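PDB 4XJW: sialidase B from Streptococcus pneumoniae serotype 4, which hydrolyses alpha-(2->3), alpha-(2->6) and alpha-(2->8) linkages of terminal sialic acid residues in oligosaccharides, glycoproteins and glycolipids. Local coordinates for residues Lys446-Gly449 against Thr450-Cys453; Ser481-Ser484 against Gly485-Trp488. The protein carries 1 engineered substitution. All coordinates share one frame; numbering follows the deposited sequence.

Contact 1 (Lys446-Gly449 against Thr450-Cys453)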
loop_
_atom_site.group_PDB
_atom_site.type_symbol
_atom_site.label_atom_id
_atom_site.label_comp_id
_atom_site.label_asym_id
_atom_site.label_seq_id
_atom_site.Cartn_x
_atom_site.Cartn_y
_atom_site.Cartn_z
ATOM N N LYS A 446 27.901 9.767 13.342
ATOM C CA LYS A 446 26.945 10.744 13.854
ATOM C C LYS A 446 25.815 11.077 12.883
ATOM O O LYS A 446 25.345 12.211 12.823
ATOM C CB LYS A 446 27.670 12.025 14.255
ATOM C CG LYS A 446 28.392 11.947 15.584
ATOM C CD LYS A 446 28.744 13.347 16.072
ATOM C CE LYS A 446 29.897 13.928 15.274
ATOM N NZ LYS A 446 31.171 13.211 15.583
ATOM N N HIS A 447 25.372 10.077 12.129
ATOM C CA HIS A 447 24.317 10.283 11.141
ATOM C C HIS A 447 23.438 9.040 11.086
ATOM O O HIS A 447 23.941 7.929 10.995
ATOM C CB HIS A 447 24.939 10.547 9.767
ATOM C CG HIS A 447 23.982 11.112 8.762
ATOM N ND1 HIS A 447 22.927 10.393 8.243
ATOM C CD2 HIS A 447 23.939 12.328 8.164
ATOM C CE1 HIS A 447 22.263 11.146 7.382
ATOM N NE2 HIS A 447 22.860 12.322 7.313
ATOM N N ASN A 448 22.126 9.225 11.155
ATOM C CA ASN A 448 21.206 8.093 11.073
ATOM C C ASN A 448 21.285 7.422 9.709
ATOM O O ASN A 448 21.908 7.951 8.790
ATOM C CB ASN A 448 19.772 8.541 11.379
ATOM C CG ASN A 448 19.210 9.476 10.330
ATOM O OD1 ASN A 448 19.914 10.335 9.802
ATOM N ND2 ASN A 448 17.924 9.312 10.019
ATOM N N GLY A 449 20.665 6.254 9.579
ATOM C CA GLY A 449 20.646 5.565 8.301
ATOM C C GLY A 449 19.988 6.432 7.245
ATOM O O GLY A 449 19.155 7.298 7.555
ATOM N N THR A 450 20.382 6.228 5.993
ATOM C CA THR A 450 19.655 6.830 4.891
ATOM C C THR A 450 18.362 6.034 4.747
ATOM O O THR A 450 18.212 4.975 5.363
ATOM C CB THR A 450 20.452 6.785 3.584
ATOM O OG1 THR A 450 20.775 5.426 3.251
ATOM C CG2 THR A 450 21.749 7.600 3.716
ATOM N N TYR A 451 17.436 6.553 3.953
ATOM C CA TYR A 451 16.118 5.943 3.829
ATOM C C TYR A 451 16.018 5.248 2.481
ATOM O O TYR A 451 16.231 5.875 1.441
ATOM C CB TYR A 451 15.035 7.008 3.955
ATOM C CG TYR A 451 15.203 7.906 5.162
ATOM C CD1 TYR A 451 15.030 7.415 6.446
ATOM C CD2 TYR A 451 15.540 9.244 5.007
ATOM C CE1 TYR A 451 15.186 8.236 7.554
ATOM C CE2 TYR A 451 15.693 10.072 6.098
ATOM C CZ TYR A 451 15.515 9.564 7.368
ATOM O OH TYR A 451 15.676 10.403 8.454
ATOM N N LEU A 452 15.695 3.954 2.496
ATOM C CA LEU A 452 15.662 3.189 1.261
ATOM C C LEU A 452 14.564 3.698 0.342
ATOM O O LEU A 452 13.452 3.988 0.784
ATOM C CB LEU A 452 15.448 1.715 1.565
ATOM C CG LEU A 452 15.630 0.729 0.417
ATOM C CD1 LEU A 452 17.074 0.646 -0.021
ATOM C CD2 LEU A 452 15.125 -0.638 0.860
ATOM N N CYS A 453 14.877 3.803 -0.943
ATOM C CA CYS A 453 13.854 4.121 -1.929
ATOM C C CYS A 453 13.091 2.857 -2.286
ATOM O O CYS A 453 13.681 1.883 -2.766
ATOM C CB CYS A 453 14.479 4.703 -3.197
ATOM S SG CYS A 453 15.412 6.228 -2.901
#

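Contact 2 (Ser481-Ser484 against Gly485-Trp488)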
loop_
_atom_site.group_PDB
_atom_site.type_symbol
_atom_site.label_atom_id
_atom_site.label_comp_id
_atom_site.label_asym_id
_atom_site.label_seq_id
_atom_site.Cartn_x
_atom_site.Cartn_y
_atom_site.Cartn_z
ATOM N N SER A 481 27.082 -2.309 -4.719
ATOM C CA SER A 481 27.823 -3.544 -4.443
ATOM C C SER A 481 28.223 -4.230 -5.731
ATOM O O SER A 481 27.405 -4.397 -6.643
ATOM C CB SER A 481 27.001 -4.520 -3.594
ATOM O OG SER A 481 27.700 -5.757 -3.455
ATOM N N ASP A 482 29.478 -4.654 -5.790
ATOM C CA ASP A 482 29.975 -5.407 -6.925
ATOM C C ASP A 482 30.223 -6.868 -6.555
ATOM O O ASP A 482 30.756 -7.638 -7.355
ATOM C CB ASP A 482 31.262 -4.759 -7.450
ATOM C CG ASP A 482 31.024 -3.385 -8.042
ATOM O OD1 ASP A 482 30.009 -3.211 -8.740
ATOM O OD2 ASP A 482 31.852 -2.478 -7.811
ATOM N N ASP A 483 29.831 -7.248 -5.342
ATOM C CA ASP A 483 30.015 -8.622 -4.882
ATOM C C ASP A 483 28.767 -9.240 -4.241
ATOM O O ASP A 483 28.844 -9.801 -3.148
ATOM C CB ASP A 483 31.204 -8.716 -3.912
ATOM C CG ASP A 483 31.049 -7.817 -2.699
ATOM O OD1 ASP A 483 29.996 -7.149 -2.571
ATOM O OD2 ASP A 483 31.973 -7.800 -1.855
ATOM N N SER A 484 27.631 -9.143 -4.925
ATOM C CA SER A 484 26.418 -9.846 -4.506
ATOM C C SER A 484 25.892 -9.353 -3.160
ATOM O O SER A 484 25.202 -10.079 -2.449
ATOM C CB SER A 484 26.665 -11.369 -4.463
ATOM O OG SER A 484 27.296 -11.835 -5.646
ATOM N N GLY A 485 26.227 -8.118 -2.809
ATOM C CA GLY A 485 25.737 -7.523 -1.579
ATOM C C GLY A 485 26.574 -7.853 -0.355
ATOM O O GLY A 485 26.185 -7.541 0.773
ATOM N N GLN A 486 27.725 -8.484 -0.569
ATOM C CA GLN A 486 28.620 -8.804 0.539
ATOM C C GLN A 486 29.234 -7.535 1.116
ATOM O O GLN A 486 29.364 -7.393 2.332
ATOM C CB GLN A 486 29.723 -9.766 0.091
ATOM C CG GLN A 486 29.262 -11.194 -0.128
ATOM C CD GLN A 486 30.390 -12.099 -0.583
ATOM O OE1 GLN A 486 31.082 -12.706 0.235
ATOM N NE2 GLN A 486 30.585 -12.190 -1.892
ATOM N N THR A 487 29.610 -6.610 0.236
ATOM C CA THR A 487 30.147 -5.329 0.669
ATOM C C THR A 487 29.496 -4.203 -0.110
ATOM O O THR A 487 29.060 -4.391 -1.248
ATOM C CB THR A 487 31.681 -5.257 0.508
ATOM O OG1 THR A 487 32.037 -5.362 -0.877
ATOM C CG2 THR A 487 32.350 -6.379 1.279
ATOM N N TRP A 488 29.430 -3.035 0.511
ATOM C CA TRP A 488 28.758 -1.893 -0.084
ATOM C C TRP A 488 29.617 -0.644 0.009
ATOM O O TRP A 488 30.437 -0.505 0.922
ATOM C CB TRP A 488 27.435 -1.642 0.638
ATOM C CG TRP A 488 26.481 -2.778 0.523
ATOM C CD1 TRP A 488 26.422 -3.886 1.317
ATOM C CD2 TRP A 488 25.452 -2.929 -0.456
ATOM N NE1 TRP A 488 25.408 -4.710 0.899
ATOM C CE2 TRP A 488 24.799 -4.149 -0.199
ATOM C CE3 TRP A 488 25.015 -2.147 -1.535
ATOM C CZ2 TRP A 488 23.739 -4.613 -0.978
ATOM C CZ3 TRP A 488 23.963 -2.595 -2.302
ATOM C CH2 TRP A 488 23.334 -3.822 -2.023
HETATM O O HOH W 1 31.216 -4.474 -3.577
#

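Contact 1 (Lys446-Gly449 against Thr450-Cys453)
Asn-448 reaches past Gly-449 and Thr-450 to the phenol of Tyr-451, three residues on, just where the chain leaves a loop and enters strand 451-459. From CB of Asn-448 the side chain sets out with CG lying between the backbone N and the carbonyl carbon (chi1 67°), and this brings ND2 to the Tyr-451 hydroxyl. CG itself only comes within 4.1 Å of Tyr-451 OH. At the tip, Asn-448 ND2 donates to Tyr-451 OH over 2.9 Å, moderately bent at 143°, with the hydroxyl oxygen almost in the plane of the amide. The same nitrogen passes obliquely by the ring, 3.6 Å from Tyr-451 CZ. Amide and ring planes stand 68° apart, and the two side chains meet nearly at right angles. Asn-448 ND2 has a second acceptor in Asn-419 OD1, so two bonds grip this buried amide and fix its rotation.

Gly-449 O lies over one face of the Tyr-451 ring, displaced toward the rim and 4.1 Å from CE1; Asn-419 ND2 donates to this carbonyl, so the Asn-419 amide holds both Asn-448 and Gly-449. Just upstream, His-447 ND1 donates to Asn-448 O over 2.7 Å, a nearly straight bond on a carbonyl lone pair and in the imidazole plane. Beyond the contact, the Tyr-451 ring meets that of Tyr-471 on the neighbouring strand 466-472.

The side chain of Tyr-451 is about 7 Å from that of Glu-503, a predicted active-site residue, and about 10 Å from that of Tyr-615, the probable nucleophile. The contact thus lies at the start of strand 451-459, close to the probable catalytic centre of a glycosyl hydrolase family 33 sialidase propeller.

Contact 2 (Ser481-Ser484 against Gly485-Trp488)
The indole of Trp-488 takes Ser-481 CB on one face, a CH-pi contact with CB 3.7 Å from the centroid of the six-membered ring and only 10° off its normal. From the same face, well out of the ring plane, Gly-485 O takes a weak bond from Trp-488 NE1. The Asp-483 carboxylate is gripped twice by Thr-487, both times on the syn side and somewhat out of plane: Thr-487 N to OD1 at 2.9 Å, Thr-487 OG1 to OD2 at 2.6 Å. Gln-486 NE2 and Gln-486 N reach Asp-483 O from opposite faces of its carbonyl plane, the latter closing a type I' turn.

Ser-481 OG, anti to its own N (chi1 174°), turns into the loop and accepts from Gly-485 N at 2.9 Å and from Asp-483 N, the latter forming an ST turn. Gly-485 occupies backbone angles at which a CB would clash with Ser-484 O. Ser, Asp, Gly, Thr and Trp in this spacing make the Asp-box of BNR 3.

Outside, Ser-484 OG bonds Asp-295 OD2, and Leu-439 and Phe-442 touch the indole. The loop joins antiparallel neighbours 475-481 and 489-494, the latter outermost in its sheet.

Overall arrangement
Both contacts fall within the BNR repeat-like range and are attached to the same mixed sheet, on the same side of the chain's centre. Contact 1 comes first along the chain, at the start of strand 451-459; antiparallel strands 466-472 and 475-481 follow it in the sheet, and contact 2 is the connection from 475-481 to the outermost strand 489-494. Their centres are 18 Å apart and their nearest atoms about 8 Å, so they do not touch. Contact 1 lies near the predicted active-site residues, whereas contact 2 is an Asp-box turn at the sheet's outer margin, away from the annotated sites.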